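Local coordinates for hypothetical protein EF2904 (Enterococcus faecalis, PDB 2AZ4) that is of unknown function but holds two zinc ions in a metallo-beta-lactamase fold and may, like some relatives, bind RNA and act as an exonuclease, at residues Ile32-Gly37 with Ile184-Asp189; His94-Arg99 with Pro402-Lys407; Ala87-His92 with Asp151-Gly156. One frame throughout, in Å; residues are numbered along the deposited sequence.

Contact 1: residues Ile32-Gly37 with Ile184-Asp189. With ZN (zinc ion), chain C; ZN (zinc ion), chain D.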
loop_
_atom_site.group_PDB
_atom_site.type_symbol
_atom_site.label_atom_id
_atom_site.label_comp_id
_atom_site.label_asym_id
_atom_site.label_seq_id
_atom_site.Cartn_x
_atom_site.Cartn_y
_atom_site.Cartn_z
ATOM N N ILE A 32 -13.856 -0.704 16.676
ATOM C CA ILE A 32 -13.296 -0.453 15.359
ATOM C C ILE A 32 -12.179 -1.450 15.066
ATOM O O ILE A 32 -11.602 -2.035 15.987
ATOM C CB ILE A 32 -12.762 0.987 15.190
ATOM C CG1 ILE A 32 -11.588 1.253 16.142
ATOM C CG2 ILE A 32 -13.898 1.972 15.376
ATOM C CD1 ILE A 32 -10.872 2.595 15.935
ATOM N N PHE A 33 -11.923 -1.666 13.783
ATOM C CA PHE A 33 -10.885 -2.576 13.334
ATOM C C PHE A 33 -10.104 -1.863 12.239
ATOM O O PHE A 33 -10.669 -1.006 11.545
ATOM C CB PHE A 33 -11.468 -3.884 12.751
ATOM C CG PHE A 33 -12.284 -4.726 13.747
ATOM C CD1 PHE A 33 -11.753 -5.888 14.299
ATOM C CD2 PHE A 33 -13.581 -4.381 14.079
ATOM C CE1 PHE A 33 -12.514 -6.673 15.209
ATOM C CE2 PHE A 33 -14.343 -5.159 14.996
ATOM C CZ PHE A 33 -13.797 -6.300 15.544
ATOM N N PHE A 34 -8.837 -2.250 12.079
ATOM C CA PHE A 34 -7.916 -1.735 11.054
ATOM C C PHE A 34 -6.655 -2.591 11.085
ATOM O O PHE A 34 -6.249 -3.043 12.148
ATOM C CB PHE A 34 -7.536 -0.266 11.317
ATOM C CG PHE A 34 -7.081 0.007 12.738
ATOM C CD1 PHE A 34 -7.997 0.391 13.721
ATOM C CD2 PHE A 34 -5.735 -0.126 13.093
ATOM C CE1 PHE A 34 -7.596 0.626 15.023
ATOM C CE2 PHE A 34 -5.316 0.129 14.407
ATOM C CZ PHE A 34 -6.240 0.491 15.368
ATOM N N ASP A 35 -6.045 -2.864 9.934
ATOM C CA ASP A 35 -6.665 -2.711 8.620
ATOM C C ASP A 35 -7.452 -3.996 8.323
ATOM O O ASP A 35 -8.149 -4.500 9.213
ATOM C CB ASP A 35 -5.574 -2.421 7.571
ATOM C CG ASP A 35 -4.937 -1.046 7.767
ATOM O OD1 ASP A 35 -5.692 -0.080 8.049
ATOM O OD2 ASP A 35 -3.700 -0.903 7.612
ATOM N N PHE A 36 -7.361 -4.521 7.098
ATOM C CA PHE A 36 -8.172 -5.682 6.699
ATOM C C PHE A 36 -7.557 -6.481 5.523
ATOM O O PHE A 36 -8.230 -6.757 4.534
ATOM C CB PHE A 36 -9.606 -5.233 6.348
ATOM C CG PHE A 36 -10.661 -6.184 6.830
ATOM C CD1 PHE A 36 -10.923 -6.308 8.196
ATOM C CD2 PHE A 36 -11.371 -6.962 5.942
ATOM C CE1 PHE A 36 -11.889 -7.189 8.663
ATOM C CE2 PHE A 36 -12.355 -7.860 6.397
ATOM C CZ PHE A 36 -12.606 -7.978 7.756
ATOM N N GLY A 37 -6.266 -6.801 5.634
ATOM C CA GLY A 37 -5.597 -7.660 4.682
ATOM C C GLY A 37 -5.441 -9.025 5.303
ATOM O O GLY A 37 -5.960 -9.284 6.395
ATOM N N ILE A 184 -4.875 7.038 21.332
ATOM C CA ILE A 184 -3.926 6.101 20.748
ATOM C C ILE A 184 -3.787 6.353 19.234
ATOM O O ILE A 184 -4.615 7.016 18.640
ATOM C CB ILE A 184 -4.283 4.640 21.079
ATOM C CG1 ILE A 184 -5.561 4.199 20.361
ATOM C CG2 ILE A 184 -4.391 4.458 22.612
ATOM C CD1 ILE A 184 -5.846 2.724 20.534
ATOM N N THR A 185 -2.723 5.840 18.634
ATOM C CA THR A 185 -2.363 6.208 17.283
ATOM C C THR A 185 -1.857 4.992 16.531
ATOM O O THR A 185 -1.047 4.235 17.055
ATOM C CB THR A 185 -1.249 7.289 17.301
ATOM O OG1 THR A 185 -1.730 8.446 18.002
ATOM C CG2 THR A 185 -0.868 7.680 15.890
ATOM N N TYR A 186 -2.350 4.825 15.300
ATOM C CA TYR A 186 -1.941 3.767 14.396
ATOM C C TYR A 186 -1.297 4.435 13.195
ATOM O O TYR A 186 -1.948 5.217 12.526
ATOM C CB TYR A 186 -3.170 2.980 13.959
ATOM C CG TYR A 186 -2.885 1.972 12.867
ATOM C CD1 TYR A 186 -1.907 0.975 13.036
ATOM C CD2 TYR A 186 -3.563 2.036 11.644
ATOM C CE1 TYR A 186 -1.650 0.040 12.021
ATOM C CE2 TYR A 186 -3.311 1.117 10.628
ATOM C CZ TYR A 186 -2.361 0.121 10.821
ATOM O OH TYR A 186 -2.117 -0.796 9.827
ATOM N N THR A 187 -0.023 4.160 12.934
ATOM C CA THR A 187 0.701 4.917 11.898
ATOM C C THR A 187 0.326 4.530 10.472
ATOM O O THR A 187 0.508 5.322 9.545
ATOM C CB THR A 187 2.259 4.774 12.020
ATOM O OG1 THR A 187 2.635 3.396 11.888
ATOM C CG2 THR A 187 2.747 5.322 13.334
ATOM N N GLY A 188 -0.166 3.306 10.305
ATOM C CA GLY A 188 -0.241 2.687 8.990
ATOM C C GLY A 188 1.190 2.518 8.522
ATOM O O GLY A 188 2.108 2.361 9.350
ATOM N N ASP A 189 1.384 2.544 7.209
ATOM C CA ASP A 189 2.711 2.594 6.608
ATOM C C ASP A 189 3.052 4.033 6.283
ATOM O O ASP A 189 2.169 4.775 5.850
ATOM C CB ASP A 189 2.704 1.812 5.298
ATOM C CG ASP A 189 2.677 0.330 5.491
ATOM O OD1 ASP A 189 2.636 -0.173 6.637
ATOM O OD2 ASP A 189 2.709 -0.359 4.466
HETATM ZN ZN ZN C . 2.168 -0.019 2.159
HETATM ZN ZN ZN D . 2.368 -2.579 4.558
HETATM O O HOH W 1 4.077 -1.015 1.740
HETATM O O HOH W 2 1.966 -2.319 2.271
HETATM O O HOH W 3 4.499 -2.917 3.649
#
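The Tyr186 ring has Phe34 on one face, the backbone of Gly188 on the other and Asp35 at its rim. Phe34 CD2 sits 3.4 Å above the Tyr186 plane, nearer the ring's margin than its centre, whereas Gly188 N lies over the middle of the opposite face; Asp35 OD2 is level with the ring at its hydroxyl end. The pair bridges the two beta-sheets of the metallo-beta-lactamase sandwich, strand 30-34 belonging to one and strand 182-186 to the other. The rings meet obliquely, planes 39° apart and centroids 4.7 Å apart. With CG between the backbone N and the carbonyl carbon (chi1 49°), the Phe34 ring lies along Tyr186, and it also packs on Ile23, Leu175 and Ile177. A cis peptide joins Phe34 to Asp35, whose carboxylate is gripped by several donors: OD1 takes Ser91 N, and OD2 takes His97 ND1 as well as the tyrosine, which would orient this histidine, a zinc ligand, from the second shell. Three residues beyond Tyr186, Asp189 OD2 joins both metals. Tyr186 OH donates to Asp35 OD2 over 2.7 Å, reaching it from above the carboxylate plane, 60° out of it.

Contact 2: residues His94-Arg99 with Pro402-Lys407. With ZN (zinc ion), chain D; ZN (zinc ion), chain C.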
loop_
_atom_site.group_PDB
_atom_site.type_symbol
_atom_site.label_atom_id
_atom_site.label_comp_id
_atom_site.label_asym_id
_atom_site.label_seq_id
_atom_site.Cartn_x
_atom_site.Cartn_y
_atom_site.Cartn_z
ATOM N N HIS A 94 -2.592 -0.863 -0.406
ATOM C CA HIS A 94 -1.680 -1.995 -0.558
ATOM C C HIS A 94 -2.302 -3.313 -0.120
ATOM O O HIS A 94 -3.078 -3.359 0.829
ATOM C CB HIS A 94 -0.324 -1.722 0.126
ATOM C CG HIS A 94 0.543 -0.779 -0.649
ATOM N ND1 HIS A 94 1.598 -0.097 -0.088
ATOM C CD2 HIS A 94 0.524 -0.423 -1.958
ATOM C CE1 HIS A 94 2.180 0.659 -1.002
ATOM N NE2 HIS A 94 1.550 0.480 -2.148
ATOM N N LEU A 95 -1.964 -4.373 -0.842
ATOM C CA LEU A 95 -2.581 -5.694 -0.671
ATOM C C LEU A 95 -2.566 -6.226 0.783
ATOM O O LEU A 95 -3.562 -6.822 1.260
ATOM C CB LEU A 95 -1.855 -6.692 -1.595
ATOM C CG LEU A 95 -2.457 -8.076 -1.844
ATOM C CD1 LEU A 95 -3.837 -7.982 -2.530
ATOM C CD2 LEU A 95 -1.483 -8.954 -2.653
ATOM N N ASP A 96 -1.434 -5.998 1.459
ATOM C CA ASP A 96 -1.184 -6.490 2.822
ATOM C C ASP A 96 -2.006 -5.738 3.871
ATOM O O ASP A 96 -1.989 -6.101 5.050
ATOM C CB ASP A 96 0.327 -6.510 3.157
ATOM C CG ASP A 96 0.996 -5.135 3.013
ATOM O OD1 ASP A 96 0.800 -4.468 1.958
ATOM O OD2 ASP A 96 1.741 -4.717 3.944
ATOM N N HIS A 97 -2.732 -4.710 3.415
ATOM C CA HIS A 97 -3.699 -3.963 4.219
ATOM C C HIS A 97 -5.145 -4.105 3.751
ATOM O O HIS A 97 -6.060 -3.833 4.519
ATOM C CB HIS A 97 -3.293 -2.479 4.281
ATOM C CG HIS A 97 -1.884 -2.286 4.764
ATOM N ND1 HIS A 97 -1.584 -1.949 6.069
ATOM C CD2 HIS A 97 -0.693 -2.500 4.152
ATOM C CE1 HIS A 97 -0.273 -1.933 6.229
ATOM N NE2 HIS A 97 0.293 -2.243 5.077
ATOM N N SER A 98 -5.364 -4.503 2.500
ATOM C CA SER A 98 -6.731 -4.437 1.900
ATOM C C SER A 98 -7.317 -5.777 1.404
ATOM O O SER A 98 -8.528 -5.883 1.108
ATOM C CB SER A 98 -6.725 -3.434 0.729
ATOM O OG SER A 98 -5.835 -3.871 -0.319
ATOM N N ARG A 99 -6.456 -6.796 1.327
ATOM C CA ARG A 99 -6.743 -7.985 0.519
ATOM C C ARG A 99 -8.114 -8.616 0.773
ATOM O O ARG A 99 -8.728 -9.136 -0.153
ATOM C CB ARG A 99 -5.656 -9.035 0.695
ATOM C CG ARG A 99 -5.713 -10.139 -0.316
ATOM C CD ARG A 99 -4.556 -11.111 -0.202
ATOM N NE ARG A 99 -4.896 -12.156 -1.139
ATOM C CZ ARG A 99 -5.112 -13.426 -0.848
ATOM N NH1 ARG A 99 -4.913 -13.924 0.374
ATOM N NH2 ARG A 99 -5.468 -14.207 -1.839
ATOM N N PRO A 402 5.699 -1.724 18.565
ATOM C CA PRO A 402 6.066 -2.091 17.202
ATOM C C PRO A 402 5.115 -3.131 16.603
ATOM O O PRO A 402 4.702 -4.087 17.289
ATOM C CB PRO A 402 7.472 -2.680 17.360
ATOM C CG PRO A 402 7.982 -2.087 18.674
ATOM C CD PRO A 402 6.774 -2.061 19.518
ATOM N N ILE A 403 4.753 -2.899 15.339
ATOM C CA ILE A 403 3.936 -3.815 14.545
ATOM C C ILE A 403 4.466 -3.765 13.120
ATOM O O ILE A 403 5.341 -2.966 12.831
ATOM C CB ILE A 403 2.449 -3.418 14.546
ATOM C CG1 ILE A 403 2.275 -1.973 14.016
ATOM C CG2 ILE A 403 1.839 -3.661 15.923
ATOM C CD1 ILE A 403 0.837 -1.553 13.779
ATOM N N HIS A 404 3.956 -4.645 12.256
ATOM C CA HIS A 404 4.336 -4.659 10.846
ATOM C C HIS A 404 5.873 -4.683 10.753
ATOM O O HIS A 404 6.496 -3.817 10.125
ATOM C CB HIS A 404 3.728 -3.422 10.150
ATOM C CG HIS A 404 3.346 -3.635 8.721
ATOM N ND1 HIS A 404 2.611 -4.722 8.298
ATOM C CD2 HIS A 404 3.553 -2.869 7.625
ATOM C CE1 HIS A 404 2.401 -4.624 6.996
ATOM N NE2 HIS A 404 2.964 -3.507 6.566
ATOM N N THR A 405 6.468 -5.688 11.405
ATOM C CA THR A 405 7.909 -5.771 11.591
ATOM C C THR A 405 8.352 -7.214 11.929
ATOM O O THR A 405 7.635 -7.956 12.595
ATOM C CB THR A 405 8.397 -4.729 12.673
ATOM O OG1 THR A 405 9.818 -4.784 12.796
ATOM C CG2 THR A 405 7.729 -4.967 14.056
ATOM N N LEU A 406 9.508 -7.613 11.412
ATOM C CA LEU A 406 10.136 -8.896 11.773
ATOM C C LEU A 406 11.151 -8.749 12.930
ATOM O O LEU A 406 11.674 -9.756 13.425
ATOM C CB LEU A 406 10.819 -9.540 10.558
ATOM C CG LEU A 406 10.058 -9.664 9.236
ATOM C CD1 LEU A 406 10.909 -10.352 8.165
ATOM C CD2 LEU A 406 8.769 -10.403 9.439
ATOM N N LYS A 407 11.422 -7.507 13.342
ATOM C CA LYS A 407 12.390 -7.208 14.426
ATOM C C LYS A 407 11.879 -6.097 15.341
ATOM O O LYS A 407 12.460 -5.006 15.405
ATOM C CB LYS A 407 13.767 -6.860 13.841
ATOM C CG LYS A 407 14.296 -7.956 12.926
ATOM C CD LYS A 407 15.645 -7.664 12.323
ATOM C CE LYS A 407 16.122 -8.927 11.633
ATOM N NZ LYS A 407 17.223 -8.668 10.687
HETATM ZN ZN ZN D . 2.368 -2.579 4.558
HETATM ZN ZN ZN C . 2.168 -0.019 2.159
HETATM O O HOH W 2 1.966 -2.319 2.271
HETATM O O HOH W 1 4.077 -1.015 1.740
HETATM O O HOH W 3 4.499 -2.917 3.649
#
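His404 presents the face of its ring to the edge of His97 in an offset edge-to-face pair, centroids 4.8 Å apart and planes at 65°. Residues 94-97 are the second part of the HxHxDH motif of the metallo-beta-lactamase superfamily, which begins at His92, and His404 brings in a distant part of the chain from the end of strand 399-403. What joins them is a metal, with no hydrogen bond across. His97 NE2 lies 2.2 Å from the zinc of chain D, and His404 NE2 lies 2.3 Å from the same ion, the two side chains arriving from opposite directions. Asp96 OD2 supplies a third ligand. Its CG is wedged between backbone N and carbonyl carbon (chi1 58°), a rotation that places the carboxylate beside His404. That group lies nearly coplanar with the imidazole, 15° apart, and OD2 comes at the ring edge, 3.1 Å from His404 CE1. The close approach of these ligand atoms follows from their shared metal. Asp189 and two waters, numbers 2 and 3, complete the site. Water 2 also binds the zinc of chain C and donates a short bond of 2.5 Å to Asp96 OD1, so one carboxylate holds a metal with one oxygen and the bridging solvent with the other. The far nitrogen of His97, ND1, has Asp35 as its partner, which would limit turning of the ring. Beyond His404 the chain folds into an ST turn, Lys407 N donating to Thr405 OG1. His94, at the N-cap of helix 95-98, serves the other zinc alongside His92, His167 and Asp189; its ND1 lies 2.3 Å from the zinc of chain C.

Contact 3: residues Ala87-His92 with Asp151-Gly156. With ZN (zinc ion), chain C.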
loop_
_atom_site.group_PDB
_atom_site.type_symbol
_atom_site.label_atom_id
_atom_site.label_comp_id
_atom_site.label_asym_id
_atom_site.label_seq_id
_atom_site.Cartn_x
_atom_site.Cartn_y
_atom_site.Cartn_z
ATOM N N ALA A 87 -17.115 -0.494 12.960
ATOM C CA ALA A 87 -16.616 0.080 11.708
ATOM C C ALA A 87 -15.206 -0.379 11.433
ATOM O O ALA A 87 -14.461 -0.749 12.359
ATOM C CB ALA A 87 -16.655 1.627 11.761
ATOM N N VAL A 88 -14.814 -0.309 10.162
ATOM C CA VAL A 88 -13.494 -0.754 9.775
ATOM C C VAL A 88 -12.838 0.395 9.016
ATOM O O VAL A 88 -13.481 1.073 8.224
ATOM C CB VAL A 88 -13.496 -2.080 8.913
ATOM C CG1 VAL A 88 -12.087 -2.451 8.432
ATOM C CG2 VAL A 88 -14.076 -3.257 9.662
ATOM N N PHE A 89 -11.549 0.585 9.262
ATOM C CA PHE A 89 -10.777 1.627 8.600
ATOM C C PHE A 89 -9.645 1.000 7.832
ATOM O O PHE A 89 -9.076 -0.037 8.247
ATOM C CB PHE A 89 -10.248 2.637 9.631
ATOM C CG PHE A 89 -11.322 3.391 10.324
ATOM C CD1 PHE A 89 -11.667 4.675 9.903
ATOM C CD2 PHE A 89 -12.013 2.828 11.395
ATOM C CE1 PHE A 89 -12.694 5.387 10.549
ATOM C CE2 PHE A 89 -13.052 3.521 12.044
ATOM C CZ PHE A 89 -13.401 4.800 11.610
ATOM N N LEU A 90 -9.282 1.642 6.724
ATOM C CA LEU A 90 -8.243 1.134 5.854
ATOM C C LEU A 90 -7.190 2.226 5.621
ATOM O O LEU A 90 -7.484 3.259 5.018
ATOM C CB LEU A 90 -8.906 0.677 4.544
ATOM C CG LEU A 90 -8.176 0.121 3.353
ATOM C CD1 LEU A 90 -7.200 -1.016 3.717
ATOM C CD2 LEU A 90 -9.204 -0.306 2.276
ATOM N N SER A 91 -5.979 1.986 6.117
ATOM C CA SER A 91 -4.918 2.974 6.072
ATOM C C SER A 91 -4.577 3.342 4.627
ATOM O O SER A 91 -4.409 4.509 4.323
ATOM C CB SER A 91 -3.660 2.500 6.846
ATOM O OG SER A 91 -2.877 1.526 6.154
ATOM N N HIS A 92 -4.458 2.335 3.767
ATOM C CA HIS A 92 -4.133 2.527 2.356
ATOM C C HIS A 92 -4.433 1.266 1.524
ATOM O O HIS A 92 -4.782 0.210 2.066
ATOM C CB HIS A 92 -2.681 3.016 2.163
ATOM C CG HIS A 92 -1.631 2.029 2.592
ATOM N ND1 HIS A 92 -1.540 1.543 3.879
ATOM C CD2 HIS A 92 -0.614 1.454 1.907
ATOM C CE1 HIS A 92 -0.501 0.731 3.975
ATOM N NE2 HIS A 92 0.066 0.643 2.788
ATOM N N ASP A 151 -10.667 14.050 8.398
ATOM C CA ASP A 151 -12.070 13.840 8.814
ATOM C C ASP A 151 -12.094 13.028 10.096
ATOM O O ASP A 151 -11.210 12.184 10.311
ATOM C CB ASP A 151 -12.887 13.089 7.750
ATOM C CG ASP A 151 -13.294 13.968 6.561
ATOM O OD1 ASP A 151 -13.198 15.217 6.634
ATOM O OD2 ASP A 151 -13.735 13.393 5.540
ATOM N N VAL A 152 -13.108 13.282 10.929
ATOM C CA VAL A 152 -13.305 12.576 12.168
ATOM C C VAL A 152 -14.610 11.769 12.041
ATOM O O VAL A 152 -15.679 12.302 11.680
ATOM C CB VAL A 152 -13.357 13.554 13.394
ATOM C CG1 VAL A 152 -13.640 12.809 14.710
ATOM C CG2 VAL A 152 -12.052 14.348 13.509
ATOM N N ILE A 153 -14.498 10.482 12.299
ATOM C CA ILE A 153 -15.655 9.587 12.333
ATOM C C ILE A 153 -15.901 9.192 13.773
ATOM O O ILE A 153 -14.954 8.877 14.502
ATOM C CB ILE A 153 -15.423 8.309 11.468
ATOM C CG1 ILE A 153 -15.138 8.667 9.988
ATOM C CG2 ILE A 153 -16.588 7.316 11.580
ATOM C CD1 ILE A 153 -16.210 9.557 9.285
ATOM N N LYS A 154 -17.180 9.178 14.157
ATOM C CA LYS A 154 -17.640 8.756 15.467
ATOM C C LYS A 154 -18.350 7.409 15.416
ATOM O O LYS A 154 -19.324 7.229 14.682
ATOM C CB LYS A 154 -18.570 9.810 16.053
ATOM C CG LYS A 154 -17.792 11.019 16.534
ATOM C CD LYS A 154 -18.632 12.275 16.559
ATOM C CE LYS A 154 -17.894 13.424 17.263
ATOM N NZ LYS A 154 -16.657 13.909 16.534
ATOM N N VAL A 155 -17.816 6.452 16.164
ATOM C CA VAL A 155 -18.342 5.089 16.199
ATOM C C VAL A 155 -18.635 4.898 17.674
ATOM O O VAL A 155 -17.712 4.669 18.467
ATOM C CB VAL A 155 -17.285 4.064 15.701
ATOM C CG1 VAL A 155 -17.765 2.614 15.873
ATOM C CG2 VAL A 155 -16.902 4.351 14.246
ATOM N N GLY A 156 -19.909 5.046 18.043
ATOM C CA GLY A 156 -20.281 5.187 19.452
ATOM C C GLY A 156 -19.464 6.313 20.067
ATOM O O GLY A 156 -19.383 7.407 19.511
HETATM ZN ZN ZN C . 2.168 -0.019 2.159
HETATM O O HOH W 1 4.077 -1.015 1.740
HETATM O O HOH W 2 1.966 -2.319 2.271
#
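Between the two sheets of the metallo-beta-lactamase sandwich, Ala87 and Phe89 of strand 85-89 meet Ile153 and Val155 of strand 152-155, an outermost strand of the facing sheet. The strand axes pass 9.3 Å apart at 149°, roughly antiparallel and too far apart to pair through their backbones. Ala87 CB fits against Val155 CG2 at 3.7 Å. Phe89 reaches over with its far rim: CZ stands 4.1 Å from Ile153 CB and 4.4 Å from Val155 CG2, both partners lying at the ring edge, near its plane. With CG beside the backbone N (chi1 -64°), the phenyl group extends into the layer between the sheets, where it also touches Val160 and Ile32 and meets the ring of Tyr111. Val155 in turn rests on Ala30 and Ile32. From Ser91 on the chain turns polar. His92 binds the zinc of chain C through NE2, and its ND1 donates to Ser91 OG over 2.6 Å, within the ring plane, which would hold the ring's rotation. Across the interface itself there is no hydrogen bond or charge pair, so what joins the strands here is apolar packing, consistent with a hydrophobic layer between the sheets.

All three contacts are largely buried. Contact 2 lies nearest the centre of the chain, contact 1 somewhat farther out, and contact 3 at an outer strand, where Ile153 is partly exposed. Contacts 1 and 3 join the same two sheets, their strands 30-34 and 85-89 being neighbours in one of them; contact 2 reaches the other, which holds strands 152-155 and 182-186, through strand 399-403. Chemistry changes along the sandwich: contact 3 is wholly apolar, contact 1 mixes aromatic packing with one hydrogen bond, and contact 2 depends on metal coordination. Asp35 of contact 1 links to both others. Each contact also contributes ligands to the pair of zinc ions.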